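Local coordinates for protein hydroxyglutarate synthase (Oryza sativa, PDB 6W1K) that uses iron(II) and dioxygen to decarboxylate and hydroxylate 2-oxoadipate to D-2-hydroxyglutarate in lysine catabolism, at residues Leu44-Gly52 with Ser205-Phe216; Glu270-Lys278 with Val285-Phe294. All blocks are in the same frame, centred on the assembly; numbering follows the deposited sequence.

Contact 1 of 2, residues Leu44-Gly52 with Ser205-Phe216; sequences LELVRSYDG and SDIRSINKFNKF. With SO4 (sulfate ion), chain G; SO4 (sulfate ion), chain H.
Asp-51 closes the polar end of this contact by gripping Ser-205 twice with one oxygen. OD2 of Asp-51 accepts from Ser-205 N at 2.6 Å, on its syn side, 29° out of the carboxylate plane. It also accepts from Ser-205 OG at 2.6 Å, through its anti lone pair. OD1 is held by His-54 and the backbone N of Ile-204, fixing the buried carboxylate. The apolar part is tight. Val-47 CG2 sits 3.8 Å from Phe-213 CZ and also meets Phe-216 CE1. Ile-207 and Phe-216 both approach the Tyr-50 ring, whose CG is anti to the backbone N (chi1 -175°), from the same side. Ile-207 CG2 comes to 3.6 Å from Tyr-50 CE2. Phe-216 CD2 lies over one face of the Tyr-50 ring; the two rings meet obliquely, planes at 50°. At the rim, Tyr-50 OH is anchored by donating to Asp-206 OD2 at 2.7 Å. The solvent side is looser: Arg-48 and Arg-208 turn outward, each to a sulfate probably from the crystallisation liquor. Arg-48 NE binds O3 at 2.7 Å; Arg-208 holds its ion weakly. The end of helix 38-51 is thus tied to the turn before helix 210-219, and the donors around Asp-51 probably keep it ionised.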
# COMPACT_ATOMS: atom_id res chain seq x y z
N LEU A 44 -13.97 -6.02 -2.34
CA LEU A 44 -14.57 -4.69 -2.24
C LEU A 44 -16.05 -4.71 -2.62
O LEU A 44 -16.88 -4.02 -2.02
CB LEU A 44 -13.79 -3.71 -3.11
CG LEU A 44 -12.42 -3.30 -2.57
CD1 LEU A 44 -11.60 -2.65 -3.66
CD2 LEU A 44 -12.59 -2.35 -1.38
N GLU A 45 -16.41 -5.53 -3.61
CA GLU A 45 -17.82 -5.68 -3.92
C GLU A 45 -18.57 -6.37 -2.78
O GLU A 45 -19.70 -6.00 -2.45
CB GLU A 45 -17.99 -6.44 -5.23
CG GLU A 45 -17.46 -5.67 -6.45
CD GLU A 45 -17.39 -6.50 -7.73
OE1 GLU A 45 -17.53 -7.74 -7.66
OE2 GLU A 45 -17.18 -5.89 -8.82
N LEU A 46 -17.96 -7.40 -2.19
CA LEU A 46 -18.64 -8.14 -1.12
C LEU A 46 -18.88 -7.26 0.10
O LEU A 46 -19.92 -7.36 0.77
CB LEU A 46 -17.83 -9.37 -0.73
CG LEU A 46 -17.83 -10.55 -1.71
CD1 LEU A 46 -16.77 -11.59 -1.29
CD2 LEU A 46 -19.21 -11.20 -1.82
N VAL A 47 -17.90 -6.43 0.44
CA VAL A 47 -18.05 -5.55 1.59
C VAL A 47 -19.13 -4.51 1.33
O VAL A 47 -19.93 -4.18 2.22
CB VAL A 47 -16.69 -4.90 1.92
CG1 VAL A 47 -16.88 -3.81 2.97
CG2 VAL A 47 -15.69 -5.97 2.38
N ARG A 48 -19.15 -3.94 0.12
CA ARG A 48 -20.16 -2.95 -0.20
C ARG A 48 -21.56 -3.55 -0.08
O ARG A 48 -22.46 -2.92 0.49
CB ARG A 48 -19.93 -2.39 -1.60
CG ARG A 48 -21.10 -1.57 -2.15
CD ARG A 48 -21.19 -0.20 -1.49
NE ARG A 48 -22.23 0.65 -2.08
CZ ARG A 48 -22.04 1.43 -3.14
NH1 ARG A 48 -20.85 1.49 -3.72
NH2 ARG A 48 -23.05 2.16 -3.62
N SER A 49 -21.74 -4.78 -0.58
CA SER A 49 -23.06 -5.41 -0.53
C SER A 49 -23.47 -5.73 0.90
O SER A 49 -24.64 -5.60 1.26
CB SER A 49 -23.06 -6.69 -1.37
OG SER A 49 -22.86 -6.42 -2.74
N TYR A 50 -22.51 -6.16 1.71
CA TYR A 50 -22.80 -6.55 3.09
C TYR A 50 -23.01 -5.34 4.00
O TYR A 50 -23.92 -5.33 4.83
CB TYR A 50 -21.65 -7.41 3.61
CG TYR A 50 -21.89 -7.98 4.97
CD1 TYR A 50 -22.51 -9.22 5.13
CD2 TYR A 50 -21.48 -7.30 6.11
CE1 TYR A 50 -22.73 -9.76 6.39
CE2 TYR A 50 -21.69 -7.83 7.37
CZ TYR A 50 -22.31 -9.06 7.51
OH TYR A 50 -22.53 -9.59 8.76
N ASP A 51 -22.16 -4.33 3.87
CA ASP A 51 -22.12 -3.25 4.85
C ASP A 51 -22.79 -1.98 4.38
O ASP A 51 -23.16 -1.15 5.21
CB ASP A 51 -20.66 -2.93 5.19
CG ASP A 51 -20.54 -2.00 6.38
OD1 ASP A 51 -20.48 -0.77 6.18
OD2 ASP A 51 -20.49 -2.52 7.52
N GLY A 52 -22.93 -1.78 3.08
CA GLY A 52 -23.40 -0.51 2.55
C GLY A 52 -22.25 0.32 2.01
O GLY A 52 -21.10 -0.11 1.97
N SER A 205 -21.56 -2.18 9.88
CA SER A 205 -22.09 -3.46 10.32
C SER A 205 -21.10 -4.14 11.27
O SER A 205 -20.09 -3.57 11.68
CB SER A 205 -22.42 -4.34 9.12
OG SER A 205 -21.22 -4.83 8.56
N ASP A 206 -21.36 -5.40 11.60
CA ASP A 206 -20.54 -6.11 12.57
C ASP A 206 -19.13 -6.39 12.06
O ASP A 206 -18.23 -6.64 12.88
CB ASP A 206 -21.25 -7.42 12.98
CG ASP A 206 -21.20 -8.48 11.89
OD1 ASP A 206 -21.04 -9.67 12.24
OD2 ASP A 206 -21.30 -8.14 10.69
N ILE A 207 -18.89 -6.34 10.75
CA ILE A 207 -17.55 -6.58 10.24
C ILE A 207 -16.67 -5.35 10.40
O ILE A 207 -15.52 -5.33 9.95
CB ILE A 207 -17.59 -7.04 8.78
CG1 ILE A 207 -18.27 -6.00 7.89
CG2 ILE A 207 -18.35 -8.37 8.66
CD1 ILE A 207 -17.98 -6.21 6.39
N ARG A 208 -17.18 -4.31 11.06
CA ARG A 208 -16.31 -3.21 11.48
C ARG A 208 -15.26 -3.67 12.49
O ARG A 208 -14.21 -3.04 12.60
CB ARG A 208 -17.15 -2.08 12.08
CG ARG A 208 -17.70 -2.36 13.46
CD ARG A 208 -18.59 -1.18 13.88
NE ARG A 208 -19.12 -1.33 15.23
CZ ARG A 208 -20.17 -2.08 15.54
NH1 ARG A 208 -20.81 -2.75 14.59
NH2 ARG A 208 -20.57 -2.17 16.80
N SER A 209 -15.53 -4.74 13.24
CA SER A 209 -14.50 -5.36 14.05
C SER A 209 -13.64 -6.26 13.18
O SER A 209 -14.16 -7.10 12.44
CB SER A 209 -15.12 -6.16 15.19
OG SER A 209 -14.12 -6.95 15.82
N ILE A 210 -12.32 -6.09 13.26
CA ILE A 210 -11.45 -6.73 12.27
C ILE A 210 -11.46 -8.25 12.43
O ILE A 210 -11.31 -8.99 11.45
CB ILE A 210 -10.02 -6.16 12.35
CG1 ILE A 210 -9.21 -6.62 11.13
CG2 ILE A 210 -9.39 -6.51 13.67
CD1 ILE A 210 -8.02 -5.72 10.83
N ASN A 211 -11.65 -8.75 13.65
CA ASN A 211 -11.72 -10.20 13.84
C ASN A 211 -12.93 -10.78 13.12
O ASN A 211 -12.85 -11.83 12.48
CB ASN A 211 -11.74 -10.54 15.32
CG ASN A 211 -10.35 -10.59 15.93
OD1 ASN A 211 -9.41 -11.09 15.33
ND2 ASN A 211 -10.22 -10.06 17.15
N LYS A 212 -14.05 -10.07 13.19
CA LYS A 212 -15.28 -10.43 12.47
C LYS A 212 -15.01 -10.26 10.97
O LYS A 212 -15.43 -11.10 10.21
CB LYS A 212 -16.45 -9.55 12.88
CG LYS A 212 -17.45 -10.20 13.81
CD LYS A 212 -17.00 -10.23 15.23
CE LYS A 212 -18.06 -10.76 16.18
NZ LYS A 212 -19.18 -9.80 16.34
N PHE A 213 -14.33 -9.19 10.58
CA PHE A 213 -14.01 -8.95 9.18
C PHE A 213 -13.19 -10.10 8.60
O PHE A 213 -13.48 -10.61 7.52
CB PHE A 213 -13.25 -7.63 9.00
CG PHE A 213 -13.12 -7.22 7.56
CD1 PHE A 213 -14.01 -6.31 7.01
CD2 PHE A 213 -12.13 -7.78 6.74
CE1 PHE A 213 -13.92 -5.95 5.69
CE2 PHE A 213 -12.06 -7.44 5.41
CZ PHE A 213 -12.95 -6.50 4.89
N ASN A 214 -12.16 -10.53 9.33
CA ASN A 214 -11.32 -11.63 8.85
C ASN A 214 -12.14 -12.89 8.60
O ASN A 214 -11.94 -13.58 7.60
CB ASN A 214 -10.20 -11.91 9.84
CG ASN A 214 -9.11 -10.88 9.77
OD1 ASN A 214 -9.07 -10.05 8.85
ND2 ASN A 214 -8.22 -10.90 10.75
N LYS A 215 -13.08 -13.20 9.50
CA LYS A 215 -13.89 -14.40 9.32
C LYS A 215 -14.84 -14.25 8.13
O LYS A 215 -15.09 -15.20 7.39
CB LYS A 215 -14.67 -14.72 10.59
CG LYS A 215 -15.58 -15.93 10.48
CD LYS A 215 -16.89 -15.68 11.21
CE LYS A 215 -17.52 -16.97 11.75
NZ LYS A 215 -17.17 -18.19 10.94
N PHE A 216 -15.36 -13.04 7.91
CA PHE A 216 -16.13 -12.74 6.71
C PHE A 216 -15.32 -13.03 5.44
O PHE A 216 -15.83 -13.64 4.50
CB PHE A 216 -16.61 -11.28 6.77
CG PHE A 216 -17.27 -10.79 5.50
CD1 PHE A 216 -16.55 -10.03 4.57
CD2 PHE A 216 -18.61 -11.06 5.25
CE1 PHE A 216 -17.14 -9.58 3.41
CE2 PHE A 216 -19.21 -10.61 4.09
CZ PHE A 216 -18.47 -9.86 3.16
S SO4 G . -26.02 0.89 -1.28
O1 SO4 G . -25.71 2.32 -1.36
O2 SO4 G . -26.75 0.63 -0.04
O3 SO4 G . -24.79 0.11 -1.29
O4 SO4 G . -26.85 0.52 -2.42
S SO4 H . -23.52 -4.99 16.00
O1 SO4 H . -23.45 -3.88 16.96
O2 SO4 H . -23.87 -4.47 14.68
O3 SO4 H . -22.23 -5.68 15.95
O4 SO4 H . -24.56 -5.92 16.43

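Contact 2 of 2, residues Glu270-Lys278 with Val285-Phe294; sequences ERLVLPQFK and VNEHHRRDGF
Arg-271 runs its extended side chain along the 285-294 loop and ends edge-on against two backbone carbonyls. NH1 and NH2 of Arg-271 both point at Gly-293 O, at 2.9 and 2.7 Å, and this oxygen lies in the guanidinium plane. NH2 also donates to Arg-291 O at 2.9 Å, with an N-H...O angle of 167°. NE is salt-bridged to Asp-58. Phe-294, a residue of the 2-oxoadipate pocket, turns a ring face toward Arg-271 NH1, but the cation-pi geometry is long and at most weakly attractive. Arg-290 reaches the other way: its NH1 donates to Arg-271 O at 2.7 Å, in the carbonyl plane. Val-285 CG1 lies over one face of the Arg-290 guanidinium, toward the rim, and meets Val-273 CG2 tip to tip at a tight 3.5 Å. A single bridge pairs Val-273 with Arg-290, with bonds from Arg-291 N to Leu-272 O and from Leu-274 N to His-289 O. His-289 sets its CD2 edge over the centre of the Phe-277 ring in a T-shaped stack, planes at 78°. The cation of Arg-271 thus pins the carbonyls of Arg-291 and Gly-293, leading up to Phe-294, consistent with a fixed backbone path into the pocket.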
# COMPACT_ATOMS: atom_id res chain seq x y z
N GLU A 270 -7.63 -1.89 11.42
CA GLU A 270 -8.42 -1.28 12.48
C GLU A 270 -7.49 -0.42 13.33
O GLU A 270 -6.47 -0.91 13.82
CB GLU A 270 -9.11 -2.32 13.37
CG GLU A 270 -10.10 -1.68 14.39
CD GLU A 270 -11.07 -2.67 15.06
OE1 GLU A 270 -11.11 -3.83 14.63
OE2 GLU A 270 -11.78 -2.27 16.01
N ARG A 271 -7.84 0.84 13.48
CA ARG A 271 -7.13 1.76 14.36
C ARG A 271 -8.00 2.01 15.58
O ARG A 271 -9.09 2.59 15.46
CB ARG A 271 -6.79 3.06 13.64
CG ARG A 271 -6.00 2.84 12.32
CD ARG A 271 -5.67 4.17 11.58
NE ARG A 271 -4.75 3.86 10.48
CZ ARG A 271 -3.43 3.77 10.60
NH1 ARG A 271 -2.70 3.44 9.55
NH2 ARG A 271 -2.84 4.04 11.75
N LEU A 272 -7.51 1.61 16.75
CA LEU A 272 -8.29 1.77 17.98
C LEU A 272 -8.08 3.16 18.58
O LEU A 272 -7.09 3.84 18.31
CB LEU A 272 -7.92 0.71 19.00
CG LEU A 272 -8.29 -0.74 18.64
CD1 LEU A 272 -8.08 -1.62 19.88
CD2 LEU A 272 -9.71 -0.86 18.13
N VAL A 273 -9.01 3.54 19.46
CA VAL A 273 -8.94 4.84 20.11
C VAL A 273 -7.68 4.92 20.98
O VAL A 273 -7.25 3.94 21.59
CB VAL A 273 -10.20 5.10 20.95
CG1 VAL A 273 -10.20 6.50 21.47
CG2 VAL A 273 -11.46 4.86 20.14
N LEU A 274 -7.10 6.11 21.03
CA LEU A 274 -5.92 6.32 21.85
C LEU A 274 -6.29 6.34 23.33
O LEU A 274 -7.43 6.67 23.70
CB LEU A 274 -5.24 7.63 21.48
CG LEU A 274 -4.54 7.66 20.12
CD1 LEU A 274 -4.24 9.10 19.73
CD2 LEU A 274 -3.27 6.80 20.14
N PRO A 275 -5.34 6.01 24.21
CA PRO A 275 -5.67 5.92 25.64
C PRO A 275 -6.16 7.22 26.22
O PRO A 275 -7.05 7.21 27.08
CB PRO A 275 -4.35 5.46 26.28
CG PRO A 275 -3.26 5.81 25.27
CD PRO A 275 -3.93 5.68 23.92
N GLN A 276 -5.61 8.36 25.79
CA GLN A 276 -6.08 9.63 26.35
C GLN A 276 -7.55 9.90 26.03
O GLN A 276 -8.15 10.78 26.64
CB GLN A 276 -5.25 10.80 25.82
CG GLN A 276 -5.19 10.84 24.31
CD GLN A 276 -3.89 10.27 23.77
OE1 GLN A 276 -3.43 9.20 24.20
NE2 GLN A 276 -3.29 10.98 22.81
N PHE A 277 -8.13 9.18 25.07
CA PHE A 277 -9.54 9.30 24.71
C PHE A 277 -10.30 8.03 25.10
O PHE A 277 -11.30 7.67 24.48
CB PHE A 277 -9.66 9.59 23.22
CG PHE A 277 -8.92 10.82 22.77
CD1 PHE A 277 -9.10 12.02 23.45
CD2 PHE A 277 -8.03 10.78 21.69
CE1 PHE A 277 -8.44 13.16 23.07
CE2 PHE A 277 -7.35 11.94 21.30
CZ PHE A 277 -7.56 13.13 22.00
N LYS A 278 -9.78 7.32 26.10
CA LYS A 278 -10.40 6.09 26.57
C LYS A 278 -11.90 6.26 26.75
O LYS A 278 -12.70 5.56 26.12
CB LYS A 278 -9.76 5.69 27.91
CG LYS A 278 -8.49 4.88 27.86
CD LYS A 278 -7.73 4.95 29.20
CE LYS A 278 -8.65 4.88 30.41
NZ LYS A 278 -8.16 3.91 31.44
N VAL A 285 -15.98 9.12 18.54
CA VAL A 285 -14.63 8.85 18.07
C VAL A 285 -14.53 9.22 16.60
O VAL A 285 -15.34 8.77 15.78
CB VAL A 285 -14.25 7.38 18.32
CG1 VAL A 285 -12.81 7.15 17.94
CG2 VAL A 285 -14.46 7.01 19.78
N ASN A 286 -13.54 10.05 16.27
CA ASN A 286 -13.19 10.39 14.90
C ASN A 286 -11.78 9.89 14.61
O ASN A 286 -11.09 9.39 15.49
CB ASN A 286 -13.28 11.90 14.67
CG ASN A 286 -14.65 12.45 14.99
OD1 ASN A 286 -14.95 12.83 16.14
ND2 ASN A 286 -15.50 12.48 13.98
N GLU A 287 -11.35 10.04 13.35
CA GLU A 287 -10.10 9.40 12.93
C GLU A 287 -8.92 9.96 13.72
O GLU A 287 -7.97 9.23 14.01
CB GLU A 287 -9.89 9.58 11.42
CG GLU A 287 -8.72 8.76 10.81
CD GLU A 287 -9.02 7.27 10.64
OE1 GLU A 287 -10.16 6.83 10.94
OE2 GLU A 287 -8.10 6.53 10.20
N HIS A 288 -8.98 11.23 14.11
CA HIS A 288 -7.84 11.82 14.81
C HIS A 288 -7.74 11.34 16.25
O HIS A 288 -6.70 11.52 16.88
CB HIS A 288 -7.90 13.35 14.72
CG HIS A 288 -8.89 13.99 15.64
ND1 HIS A 288 -10.20 14.23 15.28
CD2 HIS A 288 -8.75 14.48 16.89
CE1 HIS A 288 -10.84 14.81 16.28
NE2 HIS A 288 -9.98 14.98 17.27
N HIS A 289 -8.77 10.67 16.77
CA HIS A 289 -8.73 10.08 18.10
C HIS A 289 -8.13 8.69 18.13
O HIS A 289 -8.09 8.07 19.20
CB HIS A 289 -10.14 9.99 18.67
CG HIS A 289 -10.79 11.31 18.91
ND1 HIS A 289 -11.98 11.66 18.32
CD2 HIS A 289 -10.43 12.35 19.69
CE1 HIS A 289 -12.34 12.86 18.74
NE2 HIS A 289 -11.41 13.31 19.56
N ARG A 290 -7.74 8.17 16.97
CA ARG A 290 -7.32 6.79 16.80
C ARG A 290 -5.83 6.74 16.51
O ARG A 290 -5.23 7.71 16.02
CB ARG A 290 -8.13 6.13 15.67
CG ARG A 290 -9.64 6.19 15.87
CD ARG A 290 -10.37 5.48 14.72
NE ARG A 290 -11.80 5.34 14.97
CZ ARG A 290 -12.35 4.33 15.64
NH1 ARG A 290 -11.60 3.37 16.14
NH2 ARG A 290 -13.66 4.29 15.81
N ARG A 291 -5.24 5.59 16.82
CA ARG A 291 -3.82 5.38 16.57
C ARG A 291 -3.50 5.64 15.10
O ARG A 291 -4.10 5.05 14.20
CB ARG A 291 -3.44 3.95 16.97
CG ARG A 291 -2.16 3.44 16.31
CD ARG A 291 -0.92 3.98 17.02
NE ARG A 291 0.13 2.96 17.17
CZ ARG A 291 1.03 2.66 16.24
NH1 ARG A 291 1.03 3.28 15.05
NH2 ARG A 291 1.94 1.72 16.49
N ASP A 292 -2.56 6.55 14.87
CA ASP A 292 -2.15 6.91 13.53
C ASP A 292 -0.84 6.21 13.17
O ASP A 292 -0.16 5.61 14.00
CB ASP A 292 -2.00 8.43 13.39
CG ASP A 292 -2.18 8.90 11.94
OD1 ASP A 292 -2.31 8.03 11.03
OD2 ASP A 292 -2.19 10.15 11.73
N GLY A 293 -0.50 6.29 11.89
CA GLY A 293 0.78 5.80 11.45
C GLY A 293 0.81 4.28 11.31
O GLY A 293 -0.21 3.62 11.11
N PHE A 294 2.01 3.73 11.45
CA PHE A 294 2.29 2.34 11.08
C PHE A 294 3.22 1.74 12.12
O PHE A 294 3.65 2.41 13.06
CB PHE A 294 2.87 2.28 9.67
CG PHE A 294 1.92 2.78 8.61
CD1 PHE A 294 1.08 1.90 7.94
CD2 PHE A 294 1.87 4.13 8.30
CE1 PHE A 294 0.21 2.38 6.99
CE2 PHE A 294 1.01 4.62 7.35
CZ PHE A 294 0.18 3.75 6.67

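In the fold
Along the chain the two contacts come in series: contact 1 closes at Phe-216 before contact 2 opens at Glu-270. Their centres are about 20 Å apart, and each lies about 20 Å from the centre of the chain. Contact 1 joins helix 38-51 to helix 210-219 and the turn before it, whereas contact 2 folds the loop after strand 258-271 back on that strand's end. They touch where Glu-270 OE1 probably accepts a hydrogen bond from Ile-210 N, at the start of helix 210-219. Strand 258-271 of the mixed sheet also carries the metal ligand Glu-267. Contact 2 reaches the 2-oxoadipate pocket directly through Phe-294, while contact 1 lies farther from the site, with the side chain of Phe-213 about 13 Å from the bound nickel.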